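Local coordinates for protein ferredoxin-NADP reductase (Neisseria gonorrhoeae MIA_2011_03-10, PDB 5TR9) that binds FAD and probably passes electrons between NADP(H) and ferredoxin through the flavin, at residues T227-V238 / G259-F267; G110-P118 / I138-F148. One frame throughout, in Å; residues are numbered along the deposited sequence. Where two conformers were deposited one is given.

Interaction 1 (T227-V238 / G259-F267). With FAD (flavin-adenine dinucleotide), chain C.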
# COMPACT_ATOMS: atom_id res chain seq x y z
N THR A 227 -1.20 2.98 -19.90
CA THR A 227 -1.44 2.60 -18.51
C THR A 227 -0.15 2.15 -17.85
O THR A 227 0.67 1.46 -18.46
CB THR A 227 -2.49 1.47 -18.44
OG1 THR A 227 -3.63 1.85 -19.22
CG2 THR A 227 -2.95 1.22 -16.99
N ARG A 228 0.02 2.53 -16.58
CA ARG A 228 1.16 2.07 -15.79
C ARG A 228 0.63 1.52 -14.47
O ARG A 228 -0.11 2.21 -13.77
CB ARG A 228 2.17 3.20 -15.56
CG ARG A 228 2.74 3.78 -16.87
CD ARG A 228 3.59 2.75 -17.63
NE ARG A 228 4.21 3.28 -18.85
CZ ARG A 228 3.66 3.24 -20.06
NH1 ARG A 228 2.46 2.71 -20.23
NH2 ARG A 228 4.32 3.73 -21.11
N PHE A 229 0.99 0.28 -14.16
CA PHE A 229 0.45 -0.46 -13.02
C PHE A 229 1.45 -0.56 -11.88
O PHE A 229 2.64 -0.79 -12.11
CB PHE A 229 0.05 -1.89 -13.41
CG PHE A 229 -1.16 -1.99 -14.29
CD1 PHE A 229 -2.43 -1.99 -13.74
CD2 PHE A 229 -1.02 -2.13 -15.67
CE1 PHE A 229 -3.57 -2.11 -14.55
CE2 PHE A 229 -2.16 -2.24 -16.49
CZ PHE A 229 -3.43 -2.23 -15.92
N MET A 230 0.95 -0.48 -10.65
CA MET A 230 1.72 -0.85 -9.47
C MET A 230 0.90 -1.86 -8.69
O MET A 230 -0.32 -1.72 -8.59
CB MET A 230 2.04 0.37 -8.60
CG MET A 230 2.67 1.51 -9.40
SD MET A 230 3.02 2.94 -8.36
CE MET A 230 4.44 2.33 -7.44
N ILE A 231 1.56 -2.90 -8.17
CA ILE A 231 0.86 -4.01 -7.53
C ILE A 231 1.48 -4.25 -6.16
O ILE A 231 2.70 -4.44 -6.06
CB ILE A 231 0.97 -5.31 -8.35
CG1 ILE A 231 0.74 -5.06 -9.84
CG2 ILE A 231 -0.02 -6.36 -7.79
CD1 ILE A 231 1.06 -6.30 -10.70
N CYS A 232 0.65 -4.31 -5.13
CA CYS A 232 1.15 -4.64 -3.79
C CYS A 232 0.07 -5.41 -3.05
O CYS A 232 -1.02 -4.88 -2.82
CB CYS A 232 1.55 -3.38 -3.01
SG CYS A 232 2.31 -3.76 -1.39
N GLY A 233 0.35 -6.65 -2.68
CA GLY A 233 -0.69 -7.47 -2.07
C GLY A 233 -0.14 -8.81 -1.66
O GLY A 233 1.08 -9.01 -1.60
N ASN A 234 -1.04 -9.75 -1.36
CA ASN A 234 -0.56 -11.06 -0.95
C ASN A 234 0.19 -11.70 -2.11
O ASN A 234 -0.08 -11.41 -3.29
CB ASN A 234 -1.71 -11.94 -0.43
CG ASN A 234 -2.79 -12.21 -1.46
OD1 ASN A 234 -2.63 -13.05 -2.35
ND2 ASN A 234 -3.95 -11.55 -1.30
N PRO A 235 1.20 -12.52 -1.81
CA PRO A 235 2.06 -13.07 -2.88
C PRO A 235 1.28 -13.74 -3.99
O PRO A 235 1.63 -13.56 -5.16
CB PRO A 235 2.94 -14.06 -2.12
CG PRO A 235 3.10 -13.42 -0.77
CD PRO A 235 1.75 -12.80 -0.47
N GLU A 236 0.22 -14.50 -3.68
CA GLU A 236 -0.53 -15.16 -4.74
C GLU A 236 -1.22 -14.14 -5.64
O GLU A 236 -1.22 -14.30 -6.87
CB GLU A 236 -1.56 -16.13 -4.15
CG GLU A 236 -2.34 -16.83 -5.25
CD GLU A 236 -3.18 -17.99 -4.78
OE1 GLU A 236 -3.74 -18.66 -5.67
OE2 GLU A 236 -3.27 -18.24 -3.56
N MET A 237 -1.81 -13.10 -5.04
CA MET A 237 -2.44 -12.06 -5.85
C MET A 237 -1.42 -11.35 -6.72
O MET A 237 -1.67 -11.10 -7.91
CB MET A 237 -3.17 -11.06 -4.95
CG MET A 237 -3.67 -9.84 -5.72
SD MET A 237 -2.49 -8.47 -5.71
CE MET A 237 -3.46 -7.18 -6.48
N VAL A 238 -0.26 -11.02 -6.16
CA VAL A 238 0.74 -10.30 -6.94
C VAL A 238 1.17 -11.13 -8.14
O VAL A 238 1.23 -10.62 -9.27
CB VAL A 238 1.94 -9.92 -6.06
CG1 VAL A 238 3.01 -9.29 -6.91
CG2 VAL A 238 1.49 -8.92 -4.99
N GLY A 259 8.60 -0.46 -19.59
CA GLY A 259 7.62 -1.39 -19.06
C GLY A 259 6.38 -0.68 -18.56
O GLY A 259 6.18 0.52 -18.73
N GLN A 260 5.52 -1.48 -17.93
CA GLN A 260 4.27 -0.93 -17.42
C GLN A 260 3.92 -1.47 -16.04
O GLN A 260 2.82 -1.18 -15.56
CB GLN A 260 3.11 -1.22 -18.39
CG GLN A 260 3.29 -0.67 -19.83
CD GLN A 260 4.12 -1.58 -20.72
OE1 GLN A 260 4.18 -2.79 -20.53
NE2 GLN A 260 4.80 -0.99 -21.70
N ILE A 261 4.78 -2.25 -15.38
CA ILE A 261 4.41 -2.90 -14.12
C ILE A 261 5.53 -2.74 -13.10
O ILE A 261 6.69 -3.07 -13.38
CB ILE A 261 4.12 -4.40 -14.32
CG1 ILE A 261 3.08 -4.63 -15.42
CG2 ILE A 261 3.65 -5.02 -13.02
CD1 ILE A 261 2.98 -6.09 -15.81
N MET A 262 5.17 -2.30 -11.90
CA MET A 262 6.00 -2.41 -10.70
C MET A 262 5.23 -3.23 -9.68
O MET A 262 4.02 -3.09 -9.55
CB MET A 262 6.32 -1.05 -10.09
CG MET A 262 7.11 -0.14 -10.99
SD MET A 262 7.20 1.50 -10.24
CE MET A 262 8.03 2.36 -11.58
N MET A 263 5.94 -4.08 -8.92
CA MET A 263 5.25 -4.94 -7.98
C MET A 263 6.11 -5.21 -6.75
O MET A 263 7.35 -5.19 -6.81
CB MET A 263 4.84 -6.25 -8.64
CG MET A 263 5.98 -7.06 -9.16
SD MET A 263 5.33 -8.43 -10.15
CE MET A 263 6.84 -9.27 -10.59
N GLU A 264 5.43 -5.45 -5.62
CA GLU A 264 6.09 -5.78 -4.37
C GLU A 264 5.14 -6.63 -3.55
O GLU A 264 3.97 -6.26 -3.38
CB GLU A 264 6.44 -4.49 -3.62
CG GLU A 264 7.12 -4.67 -2.27
CD GLU A 264 7.33 -3.32 -1.59
OE1 GLU A 264 6.50 -2.95 -0.73
OE2 GLU A 264 8.31 -2.62 -1.94
N ASN A 265 5.61 -7.78 -3.04
CA ASN A 265 4.77 -8.59 -2.17
C ASN A 265 4.50 -7.81 -0.88
O ASN A 265 5.41 -7.22 -0.30
CB ASN A 265 5.44 -9.92 -1.82
CG ASN A 265 5.42 -10.92 -2.98
OD1 ASN A 265 4.78 -10.71 -4.00
ND2 ASN A 265 6.13 -12.03 -2.80
N GLY A 266 3.24 -7.83 -0.44
CA GLY A 266 2.85 -7.11 0.77
C GLY A 266 3.22 -7.79 2.07
O GLY A 266 3.08 -7.20 3.14
N PHE A 267 3.67 -9.03 1.98
CA PHE A 267 4.21 -9.75 3.12
C PHE A 267 4.89 -11.02 2.61
O PHE A 267 4.89 -11.27 1.40
CB PHE A 267 3.11 -10.08 4.16
CG PHE A 267 1.96 -10.89 3.61
CD1 PHE A 267 2.01 -12.28 3.57
CD2 PHE A 267 0.80 -10.27 3.17
CE1 PHE A 267 0.95 -13.03 3.09
CE2 PHE A 267 -0.27 -11.01 2.70
CZ PHE A 267 -0.19 -12.39 2.65
OXT PHE A 267 5.44 -11.80 3.40
PA FAD C . 4.73 -13.29 10.81
O1A FAD C . 5.50 -14.36 11.52
O2A FAD C . 5.55 -12.21 10.13
O5B FAD C . 3.80 -13.89 9.70
C5B FAD C . 2.95 -15.02 9.96
C4B FAD C . 2.10 -15.23 8.73
O4B FAD C . 1.10 -14.19 8.67
C3B FAD C . 2.85 -15.11 7.41
O3B FAD C . 3.46 -16.33 7.03
C2B FAD C . 1.72 -14.73 6.43
O2B FAD C . 1.00 -15.88 6.01
C1B FAD C . 0.80 -13.89 7.32
N9A FAD C . 0.92 -12.45 7.15
C8A FAD C . 1.94 -11.64 7.56
N7A FAD C . 1.74 -10.37 7.31
C5A FAD C . 0.49 -10.34 6.71
C6A FAD C . -0.29 -9.29 6.21
N6A FAD C . 0.09 -8.01 6.23
N1A FAD C . -1.49 -9.61 5.66
C2A FAD C . -1.87 -10.89 5.64
N3A FAD C . -1.21 -11.96 6.08
C4A FAD C . -0.03 -11.62 6.62
N1 FAD C . 2.33 -6.10 7.26
C2 FAD C . 1.39 -5.16 7.56
O2 FAD C . 0.47 -5.41 8.36
N3 FAD C . 1.44 -3.92 6.94
C4 FAD C . 2.39 -3.52 6.02
O4 FAD C . 2.36 -2.38 5.54
C4X FAD C . 3.39 -4.51 5.72
N5 FAD C . 4.33 -4.22 4.84
C5X FAD C . 5.28 -5.18 4.56
C6 FAD C . 6.28 -4.89 3.63
C7 FAD C . 7.27 -5.82 3.32
C7M FAD C . 8.34 -5.46 2.33
C8 FAD C . 7.26 -7.07 3.96
C8M FAD C . 8.32 -8.10 3.64
C9 FAD C . 6.26 -7.37 4.88
C9A FAD C . 5.28 -6.44 5.19
N10 FAD C . 4.22 -6.72 6.09
C10 FAD C . 3.29 -5.77 6.40
C1' FAD C . 4.23 -7.95 6.89
C2' FAD C . 4.87 -7.67 8.26
O2' FAD C . 6.28 -7.46 8.15
C3' FAD C . 4.61 -8.81 9.25
O3' FAD C . 4.92 -10.05 8.64
C4' FAD C . 3.22 -8.77 9.89
O4' FAD C . 3.12 -7.60 10.71
C5' FAD C . 2.91 -9.99 10.72
O5' FAD C . 3.97 -10.17 11.69
P FAD C . 3.90 -11.36 12.74
O1P FAD C . 2.66 -11.19 13.62
O2P FAD C . 5.23 -11.44 13.41
O3P FAD C . 3.68 -12.63 11.80
O HOH W 1 7.13 3.09 -18.34
O HOH W 2 4.30 -12.82 -5.72
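F267, the C-terminal residue, lies between P235 at the start of helix 235-247 and the adenine of FAD, and can be followed outward atom by atom. Its CB already touches the cofactor, at N7A and the ribityl C1'. F267 CG sits 3.5 Å from FAD C5A. CD1 lies against C4A and N9A, while CD2 follows the six-membered half of the purine. F267 CE2 reaches 3.3 Å from FAD C2A. CE1 meets P235 CD and the ribose carbon C2B of FAD. On the face opposite the adenine P235 CD makes a CH-pi contact, 3.9 Å from the F267 ring centroid and 22° off its normal. CZ, at the far end, meets N234 CB and FAD N3A. A chi1 of 57° sets CG between the backbone N and carbonyl carbon, which carries the ring back toward N234 and P235.

The strands leading here, 227-233 and 261-265, run parallel at 6° and bracket helix 235-247 in a beta-alpha-beta unit of the NAD-binding domain, with 261-265 at the sheet edge. Q260 O, F229 O, M262 O and I231 O take successive backbone N-H groups across the pair. Beyond them G266 N bonds to G233 O at 2.7 Å, tethering the tail that brings G266 O within 3.1 Å of FAD C9A. On one face the side chains of M230 and M262 lie side by side, M230 CE against M262 SD.

Interaction 2 (G110-P118 / I138-F148)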
# COMPACT_ATOMS: atom_id res chain seq x y z
N GLY A 110 12.87 0.03 -0.88
CA GLY A 110 11.80 -0.42 -1.75
C GLY A 110 11.77 0.27 -3.09
O GLY A 110 12.35 1.36 -3.26
N PHE A 111 11.08 -0.35 -4.05
CA PHE A 111 11.11 0.11 -5.43
C PHE A 111 9.73 0.43 -5.98
O PHE A 111 9.59 0.58 -7.21
CB PHE A 111 11.82 -0.94 -6.30
CG PHE A 111 13.21 -1.23 -5.85
CD1 PHE A 111 14.23 -0.31 -6.03
CD2 PHE A 111 13.51 -2.43 -5.21
CE1 PHE A 111 15.52 -0.57 -5.59
CE2 PHE A 111 14.80 -2.70 -4.77
CZ PHE A 111 15.80 -1.76 -4.96
N LEU A 112 8.71 0.56 -5.13
CA LEU A 112 7.40 1.06 -5.55
C LEU A 112 7.50 2.57 -5.68
O LEU A 112 7.05 3.33 -4.82
CB LEU A 112 6.31 0.68 -4.57
CG LEU A 112 5.91 -0.79 -4.48
CD1 LEU A 112 4.82 -0.91 -3.41
CD2 LEU A 112 5.42 -1.32 -5.84
N LEU A 113 8.10 3.00 -6.79
CA LEU A 113 8.51 4.39 -6.99
C LEU A 113 7.84 4.90 -8.25
O LEU A 113 8.40 4.80 -9.35
CB LEU A 113 10.03 4.48 -7.07
CG LEU A 113 10.75 4.04 -5.79
CD1 LEU A 113 12.24 3.97 -6.00
CD2 LEU A 113 10.41 4.99 -4.64
N PRO A 114 6.64 5.49 -8.13
CA PRO A 114 5.84 5.78 -9.33
C PRO A 114 6.45 6.81 -10.26
O PRO A 114 6.13 6.80 -11.46
CB PRO A 114 4.50 6.28 -8.76
CG PRO A 114 4.81 6.68 -7.36
CD PRO A 114 5.93 5.82 -6.88
N GLU A 115 7.31 7.70 -9.77
CA GLU A 115 7.88 8.72 -10.65
C GLU A 115 8.93 8.16 -11.60
O GLU A 115 9.42 8.91 -12.45
CB GLU A 115 8.44 9.86 -9.82
CG GLU A 115 7.28 10.60 -9.16
CD GLU A 115 7.68 11.61 -8.12
OE1 GLU A 115 8.81 12.13 -8.13
OE2 GLU A 115 6.80 11.90 -7.28
N ARG A 116 9.26 6.88 -11.48
CA ARG A 116 10.04 6.20 -12.51
C ARG A 116 9.22 5.89 -13.76
O ARG A 116 9.80 5.56 -14.80
CB ARG A 116 10.62 4.91 -11.94
CG ARG A 116 11.70 5.17 -10.89
CD ARG A 116 12.20 3.86 -10.32
NE ARG A 116 13.42 4.07 -9.54
CZ ARG A 116 14.15 3.08 -9.04
NH1 ARG A 116 13.78 1.82 -9.22
NH2 ARG A 116 15.25 3.35 -8.35
N PHE A 117 7.88 5.98 -13.68
CA PHE A 117 7.01 5.97 -14.85
C PHE A 117 6.92 7.39 -15.41
O PHE A 117 6.95 8.37 -14.65
CB PHE A 117 5.60 5.52 -14.46
CG PHE A 117 5.46 4.04 -14.17
CD1 PHE A 117 5.98 3.07 -15.02
CD2 PHE A 117 4.73 3.64 -13.05
CE1 PHE A 117 5.80 1.70 -14.75
CE2 PHE A 117 4.54 2.27 -12.78
CZ PHE A 117 5.07 1.31 -13.62
N PRO A 118 6.77 7.54 -16.73
CA PRO A 118 6.76 8.89 -17.32
C PRO A 118 5.46 9.63 -17.03
O PRO A 118 4.39 9.04 -16.91
CB PRO A 118 6.92 8.65 -18.82
CG PRO A 118 6.47 7.24 -19.03
CD PRO A 118 6.78 6.49 -17.76
N ILE A 138 1.90 7.42 -1.38
CA ILE A 138 2.01 7.96 -2.73
C ILE A 138 0.89 8.96 -3.01
O ILE A 138 1.12 10.03 -3.58
CB ILE A 138 2.03 6.81 -3.75
CG1 ILE A 138 3.39 6.11 -3.66
CG2 ILE A 138 1.78 7.33 -5.18
CD1 ILE A 138 3.44 4.70 -4.28
N LEU A 139 -0.34 8.65 -2.58
CA LEU A 139 -1.46 9.58 -2.79
C LEU A 139 -1.30 10.88 -2.03
O LEU A 139 -1.96 11.87 -2.36
CB LEU A 139 -2.78 8.92 -2.41
CG LEU A 139 -3.19 7.81 -3.36
CD1 LEU A 139 -4.42 7.10 -2.83
CD2 LEU A 139 -3.46 8.39 -4.74
N GLU A 140 -0.47 10.90 -0.99
CA GLU A 140 -0.23 12.13 -0.26
C GLU A 140 0.82 13.02 -0.93
O GLU A 140 1.04 14.14 -0.48
CB GLU A 140 0.12 11.78 1.20
CG GLU A 140 -1.11 11.23 1.97
CD GLU A 140 -0.84 10.05 2.93
OE1 GLU A 140 0.33 9.75 3.24
OE2 GLU A 140 -1.82 9.42 3.38
N GLN A 141 1.46 12.53 -2.00
CA GLN A 141 2.41 13.35 -2.76
C GLN A 141 1.65 14.28 -3.70
O GLN A 141 0.99 13.79 -4.62
CB GLN A 141 3.34 12.47 -3.58
CG GLN A 141 4.29 11.64 -2.76
CD GLN A 141 5.39 12.49 -2.17
OE1 GLN A 141 5.29 12.95 -1.03
NE2 GLN A 141 6.44 12.72 -2.94
N PRO A 142 1.73 15.60 -3.52
CA PRO A 142 0.94 16.49 -4.38
C PRO A 142 1.26 16.33 -5.85
O PRO A 142 0.37 16.52 -6.69
CB PRO A 142 1.30 17.89 -3.87
CG PRO A 142 1.75 17.67 -2.46
CD PRO A 142 2.45 16.35 -2.46
N GLU A 143 2.50 15.98 -6.20
CA GLU A 143 2.86 15.93 -7.61
C GLU A 143 2.34 14.70 -8.32
O GLU A 143 2.38 14.66 -9.56
CB GLU A 143 4.39 16.01 -7.78
CG GLU A 143 5.15 14.75 -7.46
CD GLU A 143 5.49 14.59 -5.98
OE1 GLU A 143 6.33 13.72 -5.66
OE2 GLU A 143 4.93 15.32 -5.14
N ILE A 144 1.84 13.70 -7.60
CA ILE A 144 1.38 12.48 -8.27
C ILE A 144 0.13 12.76 -9.11
O ILE A 144 0.06 12.37 -10.28
CB ILE A 144 1.14 11.36 -7.25
CG1 ILE A 144 2.49 10.81 -6.75
CG2 ILE A 144 0.31 10.22 -7.86
CD1 ILE A 144 3.30 10.08 -7.83
N ARG A 145 -0.86 13.46 -8.55
CA ARG A 145 -2.02 13.80 -9.38
C ARG A 145 -1.70 14.86 -10.42
O ARG A 145 -2.44 14.98 -11.41
CB ARG A 145 -3.20 14.24 -8.50
CG ARG A 145 -3.82 13.06 -7.74
CD ARG A 145 -5.04 13.48 -6.92
NE ARG A 145 -6.17 13.86 -7.77
CZ ARG A 145 -7.33 14.29 -7.29
NH1 ARG A 145 -7.51 14.38 -5.98
NH2 ARG A 145 -8.31 14.61 -8.12
N GLN A 146 -0.63 15.64 -10.24
CA GLN A 146 -0.22 16.58 -11.28
C GLN A 146 0.43 15.86 -12.45
O GLN A 146 0.14 16.15 -13.62
CB GLN A 146 0.73 17.62 -10.69
CG GLN A 146 1.10 18.76 -11.65
CD GLN A 146 2.34 18.47 -12.49
OE1 GLN A 146 2.26 18.28 -13.71
NE2 GLN A 146 3.51 18.44 -11.85
N ARG A 147 1.32 14.90 -12.16
CA ARG A 147 2.16 14.27 -13.18
C ARG A 147 1.38 13.28 -14.04
O ARG A 147 1.59 13.20 -15.26
CB ARG A 147 3.33 13.54 -12.51
CG ARG A 147 4.40 14.43 -11.90
CD ARG A 147 5.60 13.58 -11.48
NE ARG A 147 6.74 14.37 -11.05
CZ ARG A 147 8.00 13.95 -11.09
NH1 ARG A 147 8.28 12.73 -11.55
NH2 ARG A 147 8.98 14.74 -10.67
N PHE A 148 0.50 12.51 -13.41
CA PHE A 148 -0.24 11.47 -14.11
C PHE A 148 -1.62 11.98 -14.51
O PHE A 148 -2.21 12.81 -13.81
CB PHE A 148 -0.32 10.20 -13.25
CG PHE A 148 1.04 9.58 -13.02
CD1 PHE A 148 1.64 8.85 -14.03
CD2 PHE A 148 1.74 9.81 -11.85
CE1 PHE A 148 2.90 8.31 -13.87
CE2 PHE A 148 3.02 9.27 -11.68
CZ PHE A 148 3.59 8.52 -12.69
O HOH W 3 5.97 10.16 -5.27
O HOH W 4 6.91 10.82 -13.40
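P114 and E115 belong to a short 3-10 turn in segment 110-118, which passes the end of helix 133-139 and one side of helix 142-147; P114 CA and I138 CA are 7.9 Å apart. No clear direct hydrogen bond crosses this gap, and side chains fill it. P114 and I138 reach toward each other, P114 CD against I138 CD1 at 3.8 Å. P114 CG touches I144 CD1 at 3.7 Å, the two side chains crossing at about a right angle. F148, just past the helix, turns its ring edge to P114 O, with F148 CZ 3.3 Å away; its CE1 also packs on F117 CB.

Toward the outer side, E115 extends across R147. In the conformer given, E115 OE1 stands over one face of the guanidinium, 3.5 Å from R147 NH1, a doubtful salt bridge of charges alone because no N-H points at the oxygen. E143 takes a chi1 of 76° and bends at chi2, which brings E143 OE1 to 2.5 Å from E115 OE2, the carboxylate planes 72° apart. A water donates to E115 OE2.

The loop that follows the flavin-domain barrel is thus packed against helices of the NAD-binding domain. Two acid oxygens this close suggest that one of E115 and E143 is probably protonated, and R147 may help balance the negative charge left on the pair.

From the N terminus, the chain first builds the antiparallel flavin-domain sheet, and after strand 101-105 it enters loop 110-118. Interaction 2 closes a short excursion through strand 122-128 and helix 133-139, returning at 138-148. The chain then adds strands 150-157, 185-191 and 200-201 before reaching 227-233, where interaction 1 opens a second loop, through helix 235-247, that closes at 259-267. The two loops follow in series, neither enclosing nor crossing the other. In space they meet along loop 110-118: M262 CE lies 3.3 Å from L113 O, and F117 packs on R228. That loop therefore joins the helices of one contact to the strands of the other.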